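PDB 6NAL: thiol-activated cytolysin from Desulfobulbus propionicus, which probably assembles on target membranes into large beta-barrel pores, as other members of the cholesterol-dependent cytolysin family do. Local coordinates for residues Thr383-Ser388 against Ala422-Ile427; Leu77-Asp82 against Glu229-Phe234; Leu246-Lys251 against Ser285-Ser290; Val292-Ser297 against Thr330-Asn335. All coordinates share one frame; numbering follows the deposited sequence.

Contacts 2, 3 and 4 lie in one large antiparallel sheet. Contact 1 belongs to the separate beta sandwich, with its centre about 63 Å from that of contact 2, on the opposite side of the chain's centre. Strand 232-250 runs from contact 2 at its start to contact 3 at its end, and the two centres are about 39 Å apart. Strand 287-294 joins contact 3 to contact 4, whose centres are about 23 Å apart. Contact 4 lies where that strand turns back at a glycine pair. As in relatives, contacts 3 and 4 probably belong to the part that rearranges during pore formation. Contact 1 is about 38 Å from contact 3, centre to centre.

Contact 1: Thr383-Ser388 against Ala422-Ile427; sequences TWDEIS and ARNISI
In the C-terminal beta sandwich domain, T383-S388 and A422-I427 are adjacent antiparallel strands of a four-stranded sheet, and a beta bulge interrupts their pairing. Two hydrogen-bonded pairs, T383 with S426 and D385 with R423, flank the bulge. N424 and I425 both lie opposite the single residue W384. T383 N donates to S426 O at 3.0 Å, and R423 N to D385 O at 2.8 Å. N424 has a left-handed backbone at the bulge. Its amide lies alongside the D385 carboxylate, and N424 ND2 makes a weak bond to D385 OD2 at 3.3 Å. The amide and carboxylate planes are 71° apart. D385 also makes a weak bond to H398 and packs on Y55 of the second subunit.

W384 is on the other face of the sheet. With CG between the backbone N and the carbonyl carbon (chi1 60°), its side chain packs on I416 and L418 of the opposing sheet. W384 CD1 touches A422 CB at 3.8 Å, an oblique approach to the ring. R423 and I387 cross at about a right angle, and I387 CG1 lies over one face of the guanidinium. R423 NH1 bonds to G420 O, and the side chain makes a cation-pi contact with Y363. The indole N-H is held within its own strand: W384 NE1 donates almost straight to E386 OE2 at 2.9 Å.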
# COMPACT_ATOMS: atom_id res chain seq x y z
N THR A 383 -4.21 -4.51 -25.10
CA THR A 383 -3.75 -3.24 -24.58
C THR A 383 -3.42 -3.40 -23.09
O THR A 383 -3.86 -4.33 -22.43
CB THR A 383 -4.79 -2.12 -24.79
OG1 THR A 383 -5.91 -2.37 -23.93
CG2 THR A 383 -5.24 -2.04 -26.29
N TRP A 384 -2.60 -2.49 -22.57
CA TRP A 384 -2.25 -2.54 -21.16
C TRP A 384 -1.65 -1.20 -20.76
O TRP A 384 -1.35 -0.35 -21.60
CB TRP A 384 -1.27 -3.67 -20.83
CG TRP A 384 0.03 -3.58 -21.54
CD1 TRP A 384 1.14 -2.93 -21.13
CD2 TRP A 384 0.36 -4.18 -22.80
NE1 TRP A 384 2.14 -3.03 -22.08
CE2 TRP A 384 1.69 -3.81 -23.11
CE3 TRP A 384 -0.33 -4.99 -23.70
CZ2 TRP A 384 2.33 -4.22 -24.28
CZ3 TRP A 384 0.31 -5.40 -24.87
CH2 TRP A 384 1.64 -5.03 -25.13
N ASP A 385 -1.44 -1.05 -19.46
CA ASP A 385 -0.83 0.14 -18.91
C ASP A 385 0.54 -0.21 -18.37
O ASP A 385 0.73 -1.27 -17.80
CB ASP A 385 -1.70 0.73 -17.80
CG ASP A 385 -2.88 1.56 -18.32
OD1 ASP A 385 -2.81 2.08 -19.49
OD2 ASP A 385 -3.86 1.70 -17.53
N GLU A 386 1.51 0.68 -18.56
CA GLU A 386 2.83 0.49 -17.99
C GLU A 386 3.13 1.56 -16.94
O GLU A 386 2.98 2.76 -17.20
CB GLU A 386 3.89 0.50 -19.09
CG GLU A 386 3.97 -0.81 -19.87
CD GLU A 386 4.86 -0.75 -21.12
OE1 GLU A 386 5.69 0.20 -21.23
OE2 GLU A 386 4.75 -1.67 -21.98
N ILE A 387 3.61 1.11 -15.78
CA ILE A 387 3.82 1.97 -14.63
C ILE A 387 5.29 2.31 -14.55
O ILE A 387 6.15 1.46 -14.77
CB ILE A 387 3.32 1.28 -13.36
CG1 ILE A 387 1.84 1.59 -13.15
CG2 ILE A 387 4.01 1.79 -12.13
CD1 ILE A 387 1.02 1.44 -14.44
N SER A 388 5.57 3.56 -14.25
CA SER A 388 6.93 4.05 -14.09
C SER A 388 6.96 5.05 -12.93
O SER A 388 5.96 5.72 -12.64
CB SER A 388 7.39 4.63 -15.44
OG SER A 388 8.79 4.68 -15.47
N ALA A 422 3.61 -3.91 -16.04
CA ALA A 422 2.39 -3.82 -16.83
C ALA A 422 1.17 -4.21 -16.02
O ALA A 422 1.18 -5.24 -15.34
CB ALA A 422 2.51 -4.72 -18.06
N ARG A 423 0.12 -3.39 -16.08
CA ARG A 423 -1.14 -3.62 -15.39
C ARG A 423 -2.30 -3.52 -16.36
O ARG A 423 -2.17 -3.03 -17.49
CB ARG A 423 -1.43 -2.59 -14.29
CG ARG A 423 -0.28 -2.14 -13.47
CD ARG A 423 -0.16 -2.99 -12.20
NE ARG A 423 0.76 -2.33 -11.26
CZ ARG A 423 2.04 -2.64 -11.14
NH1 ARG A 423 2.51 -3.64 -11.86
NH2 ARG A 423 2.82 -1.97 -10.28
N ASN A 424 -3.49 -3.90 -15.87
CA ASN A 424 -4.76 -3.48 -16.51
C ASN A 424 -4.90 -4.01 -17.94
O ASN A 424 -5.23 -3.28 -18.88
CB ASN A 424 -4.86 -1.96 -16.45
CG ASN A 424 -6.27 -1.47 -16.58
OD1 ASN A 424 -7.20 -2.26 -16.69
ND2 ASN A 424 -6.44 -0.14 -16.58
N ILE A 425 -4.68 -5.31 -18.08
CA ILE A 425 -4.62 -5.95 -19.38
C ILE A 425 -6.01 -6.06 -19.94
O ILE A 425 -6.94 -6.50 -19.25
CB ILE A 425 -3.98 -7.34 -19.27
CG1 ILE A 425 -2.47 -7.29 -19.18
CG2 ILE A 425 -4.30 -8.11 -20.47
CD1 ILE A 425 -1.97 -6.67 -17.94
N SER A 426 -6.17 -5.69 -21.19
CA SER A 426 -7.43 -5.86 -21.89
C SER A 426 -7.18 -6.66 -23.17
O SER A 426 -6.19 -6.44 -23.87
CB SER A 426 -8.06 -4.51 -22.18
OG SER A 426 -8.87 -4.53 -23.34
N ILE A 427 -8.08 -7.61 -23.43
CA ILE A 427 -7.96 -8.54 -24.55
C ILE A 427 -9.30 -8.66 -25.21
O ILE A 427 -10.28 -8.96 -24.54
CB ILE A 427 -7.49 -9.94 -24.13
CG1 ILE A 427 -6.15 -9.86 -23.43
CG2 ILE A 427 -7.36 -10.86 -25.35
CD1 ILE A 427 -5.74 -11.23 -22.82

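Contact 2: Leu77-Asp82 against Glu229-Phe234; sequences LVASND and EHPPLF
L77 and L233 form an antiparallel hydrogen-bonded pair where the short strand 76-78 meets the start of strand 232-250. L233 N donates to L77 O at 2.7 Å, and L77 N donates back to L233 O. V78 and P232 are the next pair, with side chains on the other face of the sheet.

The L233 side chain can be followed outward. L233 CB passes L77 O at 4.0 Å and lies beside L77 CB. The next carbon stands beside the backbone N, opposite the carbonyl carbon (chi1 -52°), and from there L233 CG meets A79 CB at 3.7 Å. L233 CD1 touches both CA and CB of A79, at 3.6 Å to each. L233 CD2 is less close, 4.1 Å from A79 CB. L83 and F340 also pack on this leucine. A79 CB is thus held between L233 and the ring of P231.

Beyond the strand ends, the pairing continues through loop backbone and one side chain. A79 N donates to P231 O at 2.9 Å, and the donor lies nearly along the C=O axis. The H230 ring meets A79 edge-on. H230 ND1 donates to A79 O at 2.8 Å, in both the ring plane and the carbonyl plane. S80 is at the N-cap of the short, weakly bonded helix that follows, with S80 OG accepting from D82 N at 3.1 Å.

P231, opposite A79, has no N-H to return to A79 O. The ring N-H of H230 takes that place, and this bond implies a proton on ND1.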
# COMPACT_ATOMS: atom_id res chain seq x y z
N LEU A 77 21.27 6.28 43.42
CA LEU A 77 21.86 6.83 42.21
C LEU A 77 21.51 8.30 42.14
O LEU A 77 20.53 8.71 42.76
CB LEU A 77 21.33 6.15 40.95
CG LEU A 77 21.57 4.66 40.81
CD1 LEU A 77 20.65 4.12 39.70
CD2 LEU A 77 23.08 4.42 40.52
N VAL A 78 22.27 9.07 41.35
CA VAL A 78 21.83 10.42 40.98
C VAL A 78 21.17 10.37 39.59
O VAL A 78 21.76 9.89 38.62
CB VAL A 78 22.95 11.48 41.05
CG1 VAL A 78 23.79 11.33 42.34
CG2 VAL A 78 23.85 11.48 39.84
N ALA A 79 19.94 10.84 39.51
CA ALA A 79 19.23 10.80 38.24
C ALA A 79 19.96 11.65 37.22
O ALA A 79 20.47 12.74 37.53
CB ALA A 79 17.79 11.29 38.43
N SER A 80 20.02 11.15 36.00
CA SER A 80 20.86 11.74 34.98
C SER A 80 20.50 11.09 33.65
O SER A 80 20.26 9.88 33.61
CB SER A 80 22.34 11.51 35.29
OG SER A 80 23.09 11.83 34.17
N ASN A 81 20.51 11.88 32.58
CA ASN A 81 20.31 11.28 31.27
C ASN A 81 21.31 10.18 31.01
O ASN A 81 21.02 9.25 30.25
CB ASN A 81 20.39 12.33 30.19
CG ASN A 81 19.19 13.18 30.17
OD1 ASN A 81 18.06 12.68 30.29
ND2 ASN A 81 19.39 14.47 30.05
N ASP A 82 22.49 10.24 31.61
CA ASP A 82 23.47 9.20 31.34
C ASP A 82 23.08 7.83 31.93
O ASP A 82 23.59 6.79 31.48
CB ASP A 82 24.83 9.73 31.79
CG ASP A 82 25.22 11.06 31.03
OD1 ASP A 82 24.72 12.16 31.40
OD2 ASP A 82 25.98 11.02 30.04
N GLU A 229 18.22 19.40 39.40
CA GLU A 229 18.41 18.77 38.10
C GLU A 229 18.85 17.31 38.21
O GLU A 229 18.78 16.58 37.21
CB GLU A 229 19.45 19.54 37.28
CG GLU A 229 19.07 20.99 36.95
CD GLU A 229 19.12 21.93 38.17
OE1 GLU A 229 19.70 21.52 39.22
OE2 GLU A 229 18.57 23.06 38.07
N HIS A 230 19.32 16.86 39.37
CA HIS A 230 19.78 15.48 39.52
C HIS A 230 19.29 14.92 40.85
O HIS A 230 20.08 14.66 41.76
CB HIS A 230 21.29 15.44 39.37
CG HIS A 230 21.74 15.97 38.05
ND1 HIS A 230 21.68 15.22 36.89
CD2 HIS A 230 22.21 17.18 37.69
CE1 HIS A 230 22.13 15.94 35.88
NE2 HIS A 230 22.47 17.14 36.35
N PRO A 231 17.99 14.77 41.00
CA PRO A 231 17.43 14.21 42.25
C PRO A 231 17.92 12.80 42.49
O PRO A 231 18.39 12.15 41.55
CB PRO A 231 15.91 14.23 42.02
CG PRO A 231 15.76 14.26 40.51
CD PRO A 231 16.96 15.02 39.98
N PRO A 232 17.85 12.31 43.74
CA PRO A 232 18.35 10.97 44.03
C PRO A 232 17.32 9.93 43.66
O PRO A 232 16.11 10.15 43.79
CB PRO A 232 18.59 11.01 45.56
CG PRO A 232 17.55 11.97 46.05
CD PRO A 232 17.54 13.06 44.99
N LEU A 233 17.83 8.78 43.24
CA LEU A 233 16.98 7.63 42.96
C LEU A 233 17.35 6.42 43.80
O LEU A 233 18.47 6.29 44.31
CB LEU A 233 17.08 7.22 41.49
CG LEU A 233 16.88 8.27 40.44
CD1 LEU A 233 17.53 7.81 39.15
CD2 LEU A 233 15.43 8.52 40.23
N PHE A 234 16.39 5.49 43.87
CA PHE A 234 16.47 4.28 44.67
C PHE A 234 16.08 3.08 43.80
O PHE A 234 14.95 3.01 43.31
CB PHE A 234 15.52 4.43 45.87
CG PHE A 234 15.40 3.23 46.73
CD1 PHE A 234 16.27 3.02 47.77
CD2 PHE A 234 14.36 2.34 46.56
CE1 PHE A 234 16.15 1.90 48.56
CE2 PHE A 234 14.20 1.25 47.40
CZ PHE A 234 15.10 1.03 48.39

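Contact 3: Leu246-Lys251 against Ser285-Ser290; sequences LKFESK and SQIDVS
F248 and I287 meet on the tightly packed face of this strand pair. I287 CG2 comes to the edge of the phenyl ring, near its plane, 3.9 Å from F248 CD2. With CG anti to the carbonyl carbon (chi1 -55°), the F248 side chain runs side by side with V289, and V289 CG2 is 4.2 Å from F248 CD2. I261 and L257 of helix 254-264 cover this face. S250 OG also lies here. S250 OG donates to Q286 O at 3.1 Å from above the carbonyl plane, 57° out of it, and it bonds to L252 N as well.

The backbones pair in antiparallel fashion, K247 with S290 and E249 with D288. K247 N donates to S290 O at 2.8 Å, and D288 N to E249 O at 3.0 Å. Strands 232-250 and 287-294 probably correspond to the third and fourth strands of the pore-forming core sheet of cholesterol-dependent cytolysins. The helices between them probably correspond to one of the two helical bundles that, in relatives, unfold into membrane hairpins.

The opposite face is polar and mixed. L174 closes it at K247 and S290, which are buried. The K247 chain bends at its far end, and NZ forms a salt bridge with E249 OE2 of the same strand. A water sits on this face, donating to D288 O at 2.9 Å and bonding to S290 OG. Its link to K247 NZ is doubtful, because the modelled distance is too short. S290 OG has a further partner in N302. The open side is at D288, which is exposed, and E249, which is partly exposed and makes a long, weak ion pair with K186.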
# COMPACT_ATOMS: atom_id res chain seq x y z
N LEU A 246 19.19 -13.25 18.63
CA LEU A 246 19.56 -13.73 17.30
C LEU A 246 19.56 -12.56 16.31
O LEU A 246 18.53 -11.94 16.08
CB LEU A 246 18.58 -14.79 16.80
CG LEU A 246 18.75 -16.19 17.35
CD1 LEU A 246 17.94 -16.18 18.61
CD2 LEU A 246 18.29 -17.17 16.33
N LYS A 247 20.70 -12.31 15.69
CA LYS A 247 20.84 -11.22 14.75
C LYS A 247 20.93 -11.80 13.35
O LYS A 247 21.78 -12.65 13.09
CB LYS A 247 22.09 -10.39 15.06
CG LYS A 247 22.29 -9.26 14.09
CD LYS A 247 23.45 -8.35 14.56
CE LYS A 247 24.49 -8.18 13.44
NZ LYS A 247 25.01 -9.52 13.03
N PHE A 248 20.04 -11.36 12.47
CA PHE A 248 20.04 -11.77 11.07
C PHE A 248 20.40 -10.56 10.22
O PHE A 248 19.73 -9.53 10.28
CB PHE A 248 18.68 -12.29 10.63
CG PHE A 248 18.14 -13.40 11.46
CD1 PHE A 248 17.45 -13.15 12.63
CD2 PHE A 248 18.31 -14.72 11.07
CE1 PHE A 248 16.96 -14.20 13.39
CE2 PHE A 248 17.80 -15.75 11.81
CZ PHE A 248 17.14 -15.49 12.98
N GLU A 249 21.46 -10.68 9.43
CA GLU A 249 22.01 -9.62 8.62
C GLU A 249 22.08 -10.13 7.18
O GLU A 249 22.48 -11.28 6.94
CB GLU A 249 23.40 -9.21 9.12
CG GLU A 249 23.76 -7.76 8.85
CD GLU A 249 25.10 -7.32 9.47
OE1 GLU A 249 26.13 -7.33 8.75
OE2 GLU A 249 25.12 -6.95 10.67
N SER A 250 21.68 -9.29 6.23
CA SER A 250 21.55 -9.73 4.85
C SER A 250 21.70 -8.55 3.91
O SER A 250 21.41 -7.42 4.29
CB SER A 250 20.20 -10.39 4.61
OG SER A 250 20.12 -10.91 3.31
N LYS A 251 22.14 -8.81 2.68
CA LYS A 251 22.03 -7.78 1.65
C LYS A 251 20.65 -7.75 1.01
O LYS A 251 20.33 -6.78 0.31
CB LYS A 251 23.15 -7.97 0.62
CG LYS A 251 24.50 -7.48 1.15
CD LYS A 251 25.58 -7.58 0.12
CE LYS A 251 26.38 -6.24 -0.00
NZ LYS A 251 27.85 -6.40 0.26
N SER A 285 20.58 -18.62 2.06
CA SER A 285 22.03 -18.64 1.94
C SER A 285 22.63 -17.26 2.07
O SER A 285 23.82 -17.12 2.32
CB SER A 285 22.42 -19.24 0.59
OG SER A 285 21.88 -18.47 -0.47
N GLN A 286 21.82 -16.23 1.87
CA GLN A 286 22.28 -14.85 1.93
C GLN A 286 22.12 -14.25 3.30
O GLN A 286 22.34 -13.05 3.46
CB GLN A 286 21.50 -14.01 0.91
CG GLN A 286 21.97 -14.19 -0.53
CD GLN A 286 20.99 -13.61 -1.52
OE1 GLN A 286 20.24 -14.36 -2.12
NE2 GLN A 286 21.00 -12.28 -1.71
N ILE A 287 21.69 -15.03 4.29
CA ILE A 287 21.42 -14.53 5.63
C ILE A 287 22.48 -15.07 6.59
O ILE A 287 22.59 -16.28 6.80
CB ILE A 287 20.00 -14.90 6.08
CG1 ILE A 287 19.00 -14.36 5.04
CG2 ILE A 287 19.69 -14.33 7.44
CD1 ILE A 287 17.54 -14.69 5.31
N ASP A 288 23.24 -14.15 7.18
CA ASP A 288 24.23 -14.46 8.21
C ASP A 288 23.61 -14.38 9.61
O ASP A 288 23.02 -13.36 9.98
CB ASP A 288 25.40 -13.47 8.15
CG ASP A 288 26.27 -13.63 6.90
OD1 ASP A 288 26.25 -14.71 6.25
OD2 ASP A 288 27.00 -12.66 6.58
N VAL A 289 23.80 -15.44 10.41
CA VAL A 289 23.21 -15.53 11.74
C VAL A 289 24.30 -15.33 12.80
O VAL A 289 25.41 -15.85 12.68
CB VAL A 289 22.51 -16.89 11.95
CG1 VAL A 289 21.75 -16.87 13.27
CG2 VAL A 289 21.62 -17.22 10.78
N SER A 290 23.97 -14.55 13.82
CA SER A 290 24.83 -14.35 14.97
C SER A 290 23.96 -14.53 16.19
O SER A 290 22.79 -14.17 16.16
CB SER A 290 25.44 -12.99 15.00
OG SER A 290 26.37 -12.92 13.95
O HOH W 1 24.65 -11.65 11.69

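Contact 4: Val292-Ser297 against Thr330-Asn335; sequences VVHGGS and TAAPLN
H294 and A332 make the main side-chain contact where the end of strand 287-294 approaches strand 332-340. The interaction is CH-pi. A332 CB lies over one face of the imidazole, 3.9 Å from the H294 ring centroid and 19° off the ring normal. It is displaced toward the rim, and H294 NE2 is the nearest ring atom, 3.7 Å from A332 CB. The ring reaches the alanine because chi1 of H294 is -178°, with CG opposite the backbone N. The ring also meets that of Y169.

Van der Waals packing continues at G295, where A332 CB sits 3.6 Å from G295 CA and fills the place beside it. G295 and G296 both have positive phi, which favours glycine, and they begin the reversal that leads to strand 299-305.

There is one hydrogen bond between the segments. G296 N donates to T330 O at 2.9 Å. The donor faces the oxygen nearly end-on, but the bond is bent at the hydrogen, to 139°. R242 of strand 232-250, the shared neighbour of both strands, bonds to G295 O and S297 OG and ties the turn to the sheet.

A glycine pair at this turn is a known feature of cholesterol-dependent cytolysins, in which the following strand moves away from its neighbour before the pore forms. Between the two segments there is one bent bond and the packing of one methyl, a light hold, consistent with a turn that can change shape.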
# COMPACT_ATOMS: atom_id res chain seq x y z
N VAL A 292 23.96 -14.51 20.67
CA VAL A 292 24.58 -14.29 21.95
C VAL A 292 23.62 -14.80 23.02
O VAL A 292 22.41 -14.55 22.98
CB VAL A 292 24.95 -12.81 22.18
CG1 VAL A 292 23.78 -11.98 22.00
CG2 VAL A 292 25.49 -12.59 23.56
N VAL A 293 24.19 -15.52 23.98
CA VAL A 293 23.45 -16.12 25.06
C VAL A 293 24.03 -15.59 26.38
O VAL A 293 25.24 -15.65 26.59
CB VAL A 293 23.52 -17.66 24.99
CG1 VAL A 293 22.97 -18.24 26.31
CG2 VAL A 293 22.76 -18.21 23.75
N HIS A 294 23.17 -15.12 27.27
CA HIS A 294 23.60 -14.35 28.44
C HIS A 294 22.74 -14.78 29.62
O HIS A 294 21.51 -14.77 29.53
CB HIS A 294 23.45 -12.85 28.11
CG HIS A 294 23.90 -11.93 29.20
ND1 HIS A 294 23.26 -10.73 29.46
CD2 HIS A 294 24.92 -12.01 30.07
CE1 HIS A 294 23.85 -10.14 30.48
NE2 HIS A 294 24.86 -10.90 30.87
N GLY A 295 23.39 -15.24 30.70
CA GLY A 295 22.67 -15.71 31.86
C GLY A 295 22.46 -17.22 31.83
O GLY A 295 21.97 -17.75 30.83
N GLY A 296 22.79 -17.90 32.91
CA GLY A 296 23.02 -19.35 32.83
C GLY A 296 24.36 -19.63 32.16
O GLY A 296 25.40 -19.01 32.52
N SER A 297 24.38 -20.58 31.23
CA SER A 297 25.35 -20.54 30.14
C SER A 297 25.76 -19.13 29.70
O SER A 297 24.94 -18.19 29.80
CB SER A 297 24.72 -21.27 28.95
OG SER A 297 23.72 -20.46 28.35
N THR A 330 25.02 -19.05 37.48
CA THR A 330 24.22 -17.96 37.98
C THR A 330 23.18 -17.49 36.96
O THR A 330 23.17 -17.88 35.79
CB THR A 330 25.12 -16.78 38.37
OG1 THR A 330 26.17 -16.63 37.40
CG2 THR A 330 25.78 -17.00 39.75
N ALA A 331 22.30 -16.63 37.42
CA ALA A 331 21.46 -15.88 36.52
C ALA A 331 22.06 -14.50 36.27
O ALA A 331 22.82 -13.96 37.09
CB ALA A 331 20.05 -15.75 37.06
N ALA A 332 21.72 -13.92 35.12
CA ALA A 332 22.26 -12.59 34.85
C ALA A 332 21.26 -11.52 35.24
O ALA A 332 20.05 -11.75 35.18
CB ALA A 332 22.61 -12.44 33.38
N PRO A 333 21.72 -10.36 35.72
CA PRO A 333 20.79 -9.24 35.89
C PRO A 333 20.36 -8.76 34.51
O PRO A 333 21.16 -8.70 33.58
CB PRO A 333 21.61 -8.18 36.64
CG PRO A 333 23.04 -8.57 36.47
CD PRO A 333 23.03 -10.08 36.35
N LEU A 334 19.08 -8.43 34.40
CA LEU A 334 18.49 -8.10 33.10
C LEU A 334 17.98 -6.68 33.12
O LEU A 334 18.49 -5.84 32.39
CB LEU A 334 17.35 -9.05 32.74
CG LEU A 334 17.79 -10.48 32.54
CD1 LEU A 334 16.66 -11.40 32.13
CD2 LEU A 334 18.94 -10.54 31.52
N ASN A 335 17.01 -6.39 33.97
CA ASN A 335 16.46 -5.05 34.02
C ASN A 335 16.34 -4.61 35.47
O ASN A 335 16.24 -5.44 36.37
CB ASN A 335 15.11 -5.01 33.30
CG ASN A 335 15.23 -5.35 31.81
OD1 ASN A 335 15.08 -6.52 31.41
ND2 ASN A 335 15.49 -4.35 30.99